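Local atomic coordinates of pantothenate synthetase (PDB entry 3N8H), a protein that probably catalyses the ATP-dependent condensation of pantoate with beta-alanine to pantothenate, by way of a pantoyl-adenylate intermediate. Residues Q82-S86 against L87-V91; I109-L113 against E114-I118; M158-K161 against Q162-D166. All blocks are in the same frame, centred on the assembly; numbering follows the deposited sequence.

Contact 1: Q82-S86 against L87-V91; sequences QILAS and LDVDV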
ATOM      1  N   GLN A  82     -27.499  -4.538 -17.026  1.00 38.55           N
ATOM      2  CA  GLN A  82     -28.965  -4.490 -16.883  1.00 51.65           C
ATOM      3  C   GLN A  82     -29.433  -4.454 -15.416  1.00 50.53           C
ATOM      4  O   GLN A  82     -30.356  -3.698 -15.061  1.00 41.30           O
ATOM      5  CB  GLN A  82     -29.636  -5.660 -17.607  1.00 45.68           C
ATOM      6  CG  GLN A  82     -29.760  -5.494 -19.109  1.00 53.49           C
ATOM      7  CD  GLN A  82     -30.507  -6.665 -19.723  1.00 67.08           C
ATOM      8  OE1 GLN A  82     -30.325  -7.808 -19.301  1.00 64.39           O
ATOM      9  NE2 GLN A  82     -31.369  -6.385 -20.712  1.00 66.89           N
ATOM     10  N   ILE A  83     -28.808  -5.282 -14.577  1.00 41.49           N
ATOM     11  CA  ILE A  83     -29.130  -5.301 -13.154  1.00 36.75           C
ATOM     12  C   ILE A  83     -28.899  -3.939 -12.494  1.00 42.62           C
ATOM     13  O   ILE A  83     -29.779  -3.401 -11.812  1.00 41.42           O
ATOM     14  CB  ILE A  83     -28.303  -6.362 -12.424  1.00 37.51           C
ATOM     15  CG1 ILE A  83     -28.885  -7.747 -12.708  1.00 43.15           C
ATOM     16  CG2 ILE A  83     -28.312  -6.103 -10.930  1.00 36.94           C
ATOM     17  CD1 ILE A  83     -27.863  -8.756 -13.097  1.00 41.85           C
ATOM     18  N   LEU A  84     -27.713  -3.382 -12.720  1.00 35.20           N
ATOM     19  CA  LEU A  84     -27.323  -2.118 -12.119  1.00 33.11           C
ATOM     20  C   LEU A  84     -28.225  -0.974 -12.558  1.00 38.02           C
ATOM     21  O   LEU A  84     -28.668  -0.154 -11.745  1.00 46.01           O
ATOM     22  CB  LEU A  84     -25.871  -1.822 -12.467  1.00 32.10           C
ATOM     23  CG  LEU A  84     -24.909  -2.818 -11.809  1.00 39.14           C
ATOM     24  CD1 LEU A  84     -23.500  -2.629 -12.333  1.00 36.84           C
ATOM     25  CD2 LEU A  84     -24.959  -2.661 -10.287  1.00 41.15           C
ATOM     26  N   ALA A  85     -28.474  -0.903 -13.854  1.00 37.53           N
ATOM     27  CA  ALA A  85     -29.417   0.074 -14.382  1.00 41.85           C
ATOM     28  C   ALA A  85     -30.827   0.003 -13.747  1.00 44.60           C
ATOM     29  O   ALA A  85     -31.450   1.041 -13.496  1.00 47.62           O
ATOM     30  CB  ALA A  85     -29.484  -0.025 -15.904  1.00 44.56           C
ATOM     31  N   SER A  86     -31.335  -1.201 -13.474  1.00 45.68           N
ATOM     32  CA  SER A  86     -32.662  -1.317 -12.853  1.00 47.74           C
ATOM     33  C   SER A  86     -32.632  -0.961 -11.364  1.00 43.95           C
ATOM     34  O   SER A  86     -33.677  -0.753 -10.733  1.00 42.15           O
ATOM     35  CB  SER A  86     -33.271  -2.718 -13.067  1.00 51.16           C
ATOM     36  OG  SER A  86     -32.466  -3.734 -12.497  1.00 63.23           O
ATOM     37  N   LEU A  87     -31.422  -0.918 -10.813  1.00 46.05           N
ATOM     38  CA  LEU A  87     -31.198  -0.502  -9.436  1.00 46.22           C
ATOM     39  C   LEU A  87     -30.887   0.989  -9.337  1.00 49.74           C
ATOM     40  O   LEU A  87     -30.589   1.502  -8.252  1.00 46.14           O
ATOM     41  CB  LEU A  87     -30.060  -1.329  -8.821  1.00 35.08           C
ATOM     42  CG  LEU A  87     -30.461  -2.778  -8.501  1.00 40.67           C
ATOM     43  CD1 LEU A  87     -29.267  -3.630  -8.091  1.00 43.46           C
ATOM     44  CD2 LEU A  87     -31.572  -2.809  -7.430  1.00 47.96           C
ATOM     45  N   ASP A  88     -30.949   1.673 -10.479  1.00 48.48           N
ATOM     46  CA  ASP A  88     -30.667   3.106 -10.561  1.00 46.41           C
ATOM     47  C   ASP A  88     -29.276   3.464 -10.020  1.00 46.74           C
ATOM     48  O   ASP A  88     -29.055   4.560  -9.493  1.00 42.12           O
ATOM     49  CB  ASP A  88     -31.775   3.924  -9.884  1.00 52.14           C
ATOM     50  CG  ASP A  88     -33.115   3.811 -10.619  1.00 59.09           C
ATOM     51  OD1 ASP A  88     -33.111   3.948 -11.855  1.00 62.04           O
ATOM     52  OD2 ASP A  88     -34.167   3.583  -9.976  1.00 62.52           O
ATOM     53  N   VAL A  89     -28.338   2.534 -10.162  1.00 41.86           N
ATOM     54  CA  VAL A  89     -26.945   2.810  -9.821  1.00 47.35           C
ATOM     55  C   VAL A  89     -26.406   3.970 -10.662  1.00 47.50           C
ATOM     56  O   VAL A  89     -26.591   3.996 -11.867  1.00 38.86           O
ATOM     57  CB  VAL A  89     -26.041   1.557 -10.000  1.00 36.19           C
ATOM     58  CG1 VAL A  89     -24.580   1.960  -9.924  1.00 33.91           C
ATOM     59  CG2 VAL A  89     -26.356   0.519  -8.924  1.00 37.28           C
ATOM     60  N   ASP A  90     -25.736   4.922 -10.018  1.00 45.39           N
ATOM     61  CA  ASP A  90     -25.293   6.132 -10.694  1.00 50.68           C
ATOM     62  C   ASP A  90     -24.088   5.889 -11.592  1.00 45.15           C
ATOM     63  O   ASP A  90     -24.084   6.329 -12.740  1.00 42.43           O
ATOM     64  CB  ASP A  90     -25.029   7.258  -9.685  1.00 50.59           C
ATOM     65  CG  ASP A  90     -26.236   7.529  -8.800  1.00 57.87           C
ATOM     66  OD1 ASP A  90     -26.186   7.181  -7.601  1.00 51.74           O
ATOM     67  OD2 ASP A  90     -27.251   8.056  -9.315  1.00 60.66           O
ATOM     68  N   VAL A  91     -23.079   5.174 -11.092  1.00 33.16           N
ATOM     69  CA  VAL A  91     -21.865   4.948 -11.888  1.00 40.36           C
ATOM     70  C   VAL A  91     -21.408   3.505 -11.860  1.00 40.24           C
ATOM     71  O   VAL A  91     -21.246   2.932 -10.785  1.00 42.87           O
ATOM     72  CB  VAL A  91     -20.660   5.802 -11.402  1.00 46.13           C
ATOM     73  CG1 VAL A  91     -19.469   5.605 -12.330  1.00 44.16           C
ATOM     74  CG2 VAL A  91     -21.030   7.269 -11.317  1.00 48.91           C
TER

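Contact 2: I109-L113 against E114-I118; sequences IEPKL and EIANI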
ATOM      1  N   ILE A 109       0.486  -4.736  -1.389  1.00 31.21           N
ATOM      2  CA  ILE A 109       0.219  -4.718   0.037  1.00 35.39           C
ATOM      3  C   ILE A 109       0.356  -6.141   0.550  1.00 41.26           C
ATOM      4  O   ILE A 109      -0.298  -7.052   0.036  1.00 36.34           O
ATOM      5  CB  ILE A 109      -1.200  -4.208   0.343  1.00 37.90           C
ATOM      6  CG1 ILE A 109      -1.308  -2.720   0.015  1.00 42.04           C
ATOM      7  CG2 ILE A 109      -1.511  -4.420   1.803  1.00 35.28           C
ATOM      8  CD1 ILE A 109      -0.503  -1.843   0.933  1.00 49.81           C
ATOM      9  N   GLU A 110       1.208  -6.319   1.554  1.00 35.28           N
ATOM     10  CA  GLU A 110       1.508  -7.635   2.116  1.00 37.08           C
ATOM     11  C   GLU A 110       1.014  -7.647   3.550  1.00 42.89           C
ATOM     12  O   GLU A 110       1.458  -6.834   4.360  1.00 38.62           O
ATOM     13  CB  GLU A 110       3.026  -7.830   2.130  1.00 45.27           C
ATOM     14  CG  GLU A 110       3.505  -9.252   2.076  1.00 67.37           C
ATOM     15  CD  GLU A 110       3.273  -9.898   0.721  1.00 79.89           C
ATOM     16  OE1 GLU A 110       3.954  -9.520  -0.262  1.00 82.73           O
ATOM     17  OE2 GLU A 110       2.406 -10.794   0.650  1.00 77.51           O
ATOM     18  N   PRO A 111       0.091  -8.560   3.885  1.00 37.95           N
ATOM     19  CA  PRO A 111      -0.398  -8.553   5.248  1.00 30.93           C
ATOM     20  C   PRO A 111       0.474  -9.435   6.157  1.00 41.26           C
ATOM     21  O   PRO A 111       0.672 -10.619   5.905  1.00 52.15           O
ATOM     22  CB  PRO A 111      -1.805  -9.163   5.127  1.00 37.44           C
ATOM     23  CG  PRO A 111      -1.864  -9.831   3.737  1.00 40.00           C
ATOM     24  CD  PRO A 111      -0.519  -9.630   3.081  1.00 39.80           C
ATOM     25  N   LYS A 112       1.005  -8.854   7.217  1.00 32.12           N
ATOM     26  CA  LYS A 112       1.753  -9.659   8.200  1.00 39.64           C
ATOM     27  C   LYS A 112       1.033  -9.606   9.534  1.00 43.70           C
ATOM     28  O   LYS A 112       1.320  -8.746  10.377  1.00 42.72           O
ATOM     29  CB  LYS A 112       3.198  -9.168   8.324  1.00 46.14           C
ATOM     30  CG  LYS A 112       4.055  -9.520   7.111  1.00 58.83           C
ATOM     31  CD  LYS A 112       3.881 -10.997   6.759  1.00 66.66           C
ATOM     32  CE  LYS A 112       4.574 -11.340   5.461  1.00 70.34           C
ATOM     33  NZ  LYS A 112       6.021 -11.029   5.546  1.00 75.18           N
ATOM     34  N   LEU A 113       0.046 -10.484   9.686  1.00 39.31           N
ATOM     35  CA  LEU A 113      -0.722 -10.579  10.919  1.00 44.18           C
ATOM     36  C   LEU A 113      -1.542 -11.857  10.969  1.00 45.25           C
ATOM     37  O   LEU A 113      -1.769 -12.500   9.951  1.00 40.20           O
ATOM     38  CB  LEU A 113      -1.623  -9.359  11.140  1.00 44.88           C
ATOM     39  CG  LEU A 113      -2.350  -8.556  10.040  1.00 45.68           C
ATOM     40  CD1 LEU A 113      -2.472  -9.230   8.676  1.00 32.31           C
ATOM     41  CD2 LEU A 113      -3.707  -8.071  10.533  1.00 27.96           C
ATOM     42  N   GLU A 114      -1.997 -12.209  12.167  1.00 47.75           N
ATOM     43  CA  GLU A 114      -2.628 -13.508  12.399  1.00 47.64           C
ATOM     44  C   GLU A 114      -3.856 -13.800  11.543  1.00 38.41           C
ATOM     45  O   GLU A 114      -3.952 -14.850  10.892  1.00 45.42           O
ATOM     46  CB  GLU A 114      -2.964 -13.675  13.878  1.00 57.18           C
ATOM     47  CG  GLU A 114      -1.935 -14.503  14.612  1.00 76.46           C
ATOM     48  CD  GLU A 114      -1.881 -15.935  14.100  1.00 85.61           C
ATOM     49  OE1 GLU A 114      -0.937 -16.266  13.343  1.00 86.79           O
ATOM     50  OE2 GLU A 114      -2.786 -16.726  14.452  1.00 85.55           O
ATOM     51  N   ILE A 115      -4.792 -12.870  11.541  1.00 37.10           N
ATOM     52  CA  ILE A 115      -6.027 -13.075  10.793  1.00 43.48           C
ATOM     53  C   ILE A 115      -5.765 -13.397   9.321  1.00 40.36           C
ATOM     54  O   ILE A 115      -6.589 -14.011   8.663  1.00 45.14           O
ATOM     55  CB  ILE A 115      -6.970 -11.868  10.905  1.00 46.91           C
ATOM     56  CG1 ILE A 115      -8.375 -12.249  10.429  1.00 52.23           C
ATOM     57  CG2 ILE A 115      -6.424 -10.679  10.109  1.00 47.42           C
ATOM     58  CD1 ILE A 115      -8.936 -13.485  11.107  1.00 49.81           C
ATOM     59  N   ALA A 116      -4.614 -12.995   8.805  1.00 38.15           N
ATOM     60  CA  ALA A 116      -4.306 -13.238   7.398  1.00 37.81           C
ATOM     61  C   ALA A 116      -3.670 -14.595   7.174  1.00 35.87           C
ATOM     62  O   ALA A 116      -3.562 -15.046   6.035  1.00 38.21           O
ATOM     63  CB  ALA A 116      -3.398 -12.159   6.861  1.00 35.31           C
ATOM     64  N   ASN A 117      -3.236 -15.226   8.269  1.00 36.65           N
ATOM     65  CA  ASN A 117      -2.455 -16.450   8.218  1.00 32.29           C
ATOM     66  C   ASN A 117      -3.273 -17.713   8.428  1.00 37.31           C
ATOM     67  O   ASN A 117      -2.739 -18.822   8.340  1.00 41.19           O
ATOM     68  CB  ASN A 117      -1.362 -16.425   9.290  1.00 36.86           C
ATOM     69  CG  ASN A 117      -0.245 -15.476   8.962  1.00 44.20           C
ATOM     70  OD1 ASN A 117      -0.004 -15.156   7.799  1.00 49.64           O
ATOM     71  ND2 ASN A 117       0.458 -15.023   9.988  1.00 48.05           N
ATOM     72  N   ILE A 118      -4.551 -17.546   8.728  1.00 35.32           N
ATOM     73  CA  ILE A 118      -5.432 -18.682   8.996  1.00 36.39           C
ATOM     74  C   ILE A 118      -6.571 -18.760   7.990  1.00 38.02           C
ATOM     75  O   ILE A 118      -6.757 -17.844   7.175  1.00 38.17           O
ATOM     76  CB  ILE A 118      -6.028 -18.588  10.411  1.00 39.65           C
ATOM     77  CG1 ILE A 118      -6.748 -17.243  10.594  1.00 40.69           C
ATOM     78  CG2 ILE A 118      -4.911 -18.801  11.494  1.00 37.70           C
ATOM     79  CD1 ILE A 118      -7.643 -17.148  11.835  1.00 42.19           C
TER

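Contact 3: M158-K161 against Q162-D166; sequences MLIK and QLVKD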
HETATM    1  N   MSE A 158     -12.286  -7.612   7.958  1.00 25.68           N
HETATM    2  CA  MSE A 158     -11.325  -7.247   9.006  1.00 26.11           C
HETATM    3  C   MSE A 158     -10.067  -6.646   8.398  1.00 29.88           C
HETATM    4  O   MSE A 158      -9.557  -5.632   8.863  1.00 31.36           O
HETATM    5  CB  MSE A 158     -10.953  -8.476   9.842  1.00 31.13           C
HETATM    6  CG  MSE A 158     -12.124  -9.133  10.552  1.00 38.82           C
HETATM    7 SE   MSE A 158     -11.559 -10.631  11.691  0.51 50.60          SE
HETATM    8  CE  MSE A 158     -10.253  -9.724  12.833  1.00 48.10           C
ATOM      9  N   LEU A 159      -9.578  -7.278   7.345  1.00 30.04           N
ATOM     10  CA  LEU A 159      -8.400  -6.802   6.653  1.00 31.38           C
ATOM     11  C   LEU A 159      -8.645  -5.431   6.012  1.00 29.84           C
ATOM     12  O   LEU A 159      -7.783  -4.548   6.054  1.00 29.11           O
ATOM     13  CB  LEU A 159      -7.967  -7.826   5.589  1.00 29.04           C
ATOM     14  CG  LEU A 159      -7.376  -9.119   6.110  1.00 36.56           C
ATOM     15  CD1 LEU A 159      -7.029 -10.055   4.958  1.00 35.21           C
ATOM     16  CD2 LEU A 159      -6.136  -8.783   6.962  1.00 33.05           C
ATOM     17  N   ILE A 160      -9.825  -5.232   5.431  1.00 25.67           N
ATOM     18  CA  ILE A 160     -10.074  -3.947   4.800  1.00 31.00           C
ATOM     19  C   ILE A 160     -10.214  -2.847   5.878  1.00 39.28           C
ATOM     20  O   ILE A 160      -9.837  -1.697   5.653  1.00 36.63           O
ATOM     21  CB  ILE A 160     -11.291  -4.006   3.823  1.00 29.58           C
ATOM     22  CG1 ILE A 160     -10.934  -4.833   2.576  1.00 30.08           C
ATOM     23  CG2 ILE A 160     -11.764  -2.594   3.421  1.00 27.66           C
ATOM     24  CD1 ILE A 160     -12.154  -5.056   1.657  1.00 30.00           C
ATOM     25  N   LYS A 161     -10.721  -3.205   7.055  1.00 30.08           N
ATOM     26  CA  LYS A 161     -10.853  -2.207   8.131  1.00 34.70           C
ATOM     27  C   LYS A 161      -9.454  -1.809   8.567  1.00 34.22           C
ATOM     28  O   LYS A 161      -9.195  -0.639   8.861  1.00 36.36           O
ATOM     29  CB  LYS A 161     -11.676  -2.733   9.321  1.00 32.20           C
ATOM     30  CG  LYS A 161     -13.174  -2.944   9.042  1.00 37.93           C
ATOM     31  CD  LYS A 161     -13.894  -3.553  10.262  1.00 37.63           C
ATOM     32  CE  LYS A 161     -15.424  -3.407  10.179  1.00 36.36           C
ATOM     33  NZ  LYS A 161     -16.108  -4.140  11.323  1.00 41.54           N
ATOM     34  N   GLN A 162      -8.534  -2.776   8.569  1.00 34.92           N
ATOM     35  CA  GLN A 162      -7.157  -2.480   8.982  1.00 29.65           C
ATOM     36  C   GLN A 162      -6.465  -1.606   7.915  1.00 28.74           C
ATOM     37  O   GLN A 162      -5.779  -0.643   8.243  1.00 34.80           O
ATOM     38  CB  GLN A 162      -6.364  -3.764   9.228  1.00 34.99           C
ATOM     39  CG  GLN A 162      -4.961  -3.518   9.765  1.00 36.37           C
ATOM     40  CD  GLN A 162      -4.974  -2.980  11.182  1.00 42.07           C
ATOM     41  OE1 GLN A 162      -5.678  -3.505  12.041  1.00 43.27           O
ATOM     42  NE2 GLN A 162      -4.196  -1.930  11.434  1.00 37.27           N
ATOM     43  N   LEU A 163      -6.691  -1.940   6.649  1.00 37.53           N
ATOM     44  CA  LEU A 163      -6.202  -1.144   5.514  1.00 32.91           C
ATOM     45  C   LEU A 163      -6.638   0.320   5.566  1.00 29.95           C
ATOM     46  O   LEU A 163      -5.854   1.228   5.304  1.00 32.11           O
ATOM     47  CB  LEU A 163      -6.714  -1.744   4.222  1.00 28.93           C
ATOM     48  CG  LEU A 163      -6.217  -1.078   2.947  1.00 38.98           C
ATOM     49  CD1 LEU A 163      -4.786  -1.536   2.618  1.00 34.13           C
ATOM     50  CD2 LEU A 163      -7.202  -1.308   1.761  1.00 25.83           C
ATOM     51  N   VAL A 164      -7.909   0.542   5.864  1.00 29.50           N
ATOM     52  CA  VAL A 164      -8.495   1.890   5.871  1.00 32.47           C
ATOM     53  C   VAL A 164      -7.900   2.714   7.020  1.00 31.49           C
ATOM     54  O   VAL A 164      -7.608   3.909   6.873  1.00 37.35           O
ATOM     55  CB  VAL A 164     -10.068   1.811   5.910  1.00 42.00           C
ATOM     56  CG1 VAL A 164     -10.693   3.069   6.491  1.00 43.02           C
ATOM     57  CG2 VAL A 164     -10.619   1.532   4.516  1.00 38.11           C
ATOM     58  N   LYS A 165      -7.654   2.034   8.134  1.00 35.45           N
ATOM     59  CA  LYS A 165      -7.039   2.617   9.315  1.00 38.04           C
ATOM     60  C   LYS A 165      -5.562   2.974   9.086  1.00 39.48           C
ATOM     61  O   LYS A 165      -5.096   4.074   9.418  1.00 34.07           O
ATOM     62  CB  LYS A 165      -7.147   1.600  10.451  1.00 31.64           C
ATOM     63  CG  LYS A 165      -6.581   2.081  11.781  1.00 38.56           C
ATOM     64  CD  LYS A 165      -6.565   0.938  12.803  1.00 40.58           C
ATOM     65  CE  LYS A 165      -6.434   1.467  14.224  1.00 52.15           C
ATOM     66  NZ  LYS A 165      -6.741   0.402  15.218  1.00 58.23           N
ATOM     67  N   ASP A 166      -4.830   2.029   8.514  1.00 32.73           N
ATOM     68  CA  ASP A 166      -3.377   2.137   8.367  1.00 31.29           C
ATOM     69  C   ASP A 166      -2.981   3.145   7.318  1.00 32.29           C
ATOM     70  O   ASP A 166      -1.943   3.792   7.424  1.00 34.82           O
ATOM     71  CB  ASP A 166      -2.790   0.778   7.996  1.00 38.82           C
ATOM     72  CG  ASP A 166      -2.188   0.050   9.200  1.00 45.68           C
ATOM     73  OD1 ASP A 166      -1.452   0.686   9.998  1.00 53.67           O
ATOM     74  OD2 ASP A 166      -2.449  -1.162   9.336  1.00 38.87           O
TER

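Contact 1: Q82-S86 against L87-V91
Leu87 lies side by side with Ile83, one helical turn earlier, both side chains pointing the same way, and its CD1 rests 3.9 Å from Ile83 CG2. Ile83 offers that branch because its CG2 stands opposite the backbone N, while CG1 leads off from the contact. Leu84 and Val89 meet differently: their side chains cross at a slant, with Leu84 CD2 3.7 Å from Val89 CG2. The backbone turn that brings Val89 back over Leu84 is a Schellman motif closing helix 77-86. Val89 N reaches Leu84 O at 3.1 Å in a fairly straight bond (161°), and Asp88 N reaches Ala85 O at 3.1 Å. Asp88, with a positive phi of 56°, is the first residue to leave helical geometry and allows this reversal. The N-H of Leu87 makes two weak bonds, to Ile83 O and Leu84 O. Ile83 O has a further donor in Ser86 OG, 2.8 Å away; chi1 of 61° folds this hydroxyl back onto the last turn. Beyond the turn the chain enters strand 91-93, which lies next to strand 52-57 in the parallel sheet. Leu84 and Val89 both pack on Ile43 of helix 37-49 and Val55 of strand 52-57, while Leu87 touches Ile40 and Ile43, so the end of helix 77-86 packs against both helix 37-49 and strand 52-57.

Contact 2: I109-L113 against E114-I118
Leu113 packs against the helical turn that follows it, touching Ile115 with one methyl branch and Ala116 with the other. Its CB starts next to the peptide link to Glu114, and the contacts begin beyond CG, where the side chain divides: CD1 lies 3.6 Å from Ala116 CB, and CD2 lies 3.8 Å from Ile115 CG2. Leu113 and Ile115 run side by side in the same direction; Ile115 CG1 stands opposite the backbone N (chi1 -165°) and leads elsewhere, leaving CG2 to make the contact. Ala116 CB is also met by Pro111 CB, at 3.8 Å, so this small methyl touches both the end of strand 107-111 and Leu113. Leu113 O accepts the N-H of Ala116 at 3.1 Å, and Asn117 N bonds to Glu114 O. The carbonyls of Ile115, in the turn, and Ile118, just after it, both accept Gln155 NE2. Leu113 and Ile115 reach Leu159 of helix 154-166; Leu113 also packs on Leu106 of the second subunit, with a strand of which Ile109 to Pro111 pair in an antiparallel ladder. The chemistry is thus chiefly apolar: with a single backbone bond between the segments, the weakly bonded turn is joined to the dimer-interface strand mostly by methyl packing.

Contact 3: M158-K161 against Q162-D166
Met158, a selenomethionine, contributes its backbone here: Met158 O accepts Gln162 N at 3.0 Å, the first of four successive i to i+4 bonds between the two segments. Leu159 O takes Leu163 N at 2.9 Å in a straighter bond (165°), while the Leu159 side chain packs on Phe128 and Met131 of helix 127-142. Ile160 O receives Val164 N at 3.0 Å, and the CG2 methyls of Ile160 and Val164 approach loosely, to 4.4 Å, on the face resting on Ile173 of strand 172-176. Lys161 O follows, with Lys165 N at 3.2 Å; Lys165 CB also lies 3.4 Å from this oxygen. The Lys161 side chain touches Ile173 and Val175 of the same strand. Gln162, next in the chain and bent at chi2 (69°), sends NE2 one turn on to Asp166 OD2 at 2.8 Å; the oxygen lies nearly in the amide plane, but the approach is from above the carboxylate plane. Gln162 NE2 also bonds to Asp103 of the second subunit, which forms a salt bridge with Lys165, while Asp166 pairs with Lys137 of that subunit. The helix therefore combines apolar side chains toward the sheet and helix 127-142 with a charged, amide-linked network across the dimer interface, where the neighbouring lysines probably favour ionised carboxylates.

Contacts 2 and 3 are neighbours, with centres 12 Å apart, and both touch the second subunit; contact 1 stands apart, its nearest atoms about 23 Å from contact 2 and 17 Å from contact 3. Contact 2 is a surface contact, whereas contacts 1 and 3 are partly buried and each packs on strands of the parallel sheet. Helix 154-166 of contact 3 joins two of those strands in a beta-alpha-beta unit; contact 1 ends a helix and leads into another strand. Toward the second subunit, contact 2 adds a backbone ladder and contact 3 charged and amide partners, beside side-chain packing in both. Contacts 2 and 3 join by apolar packing, which includes Ile115 on Met158.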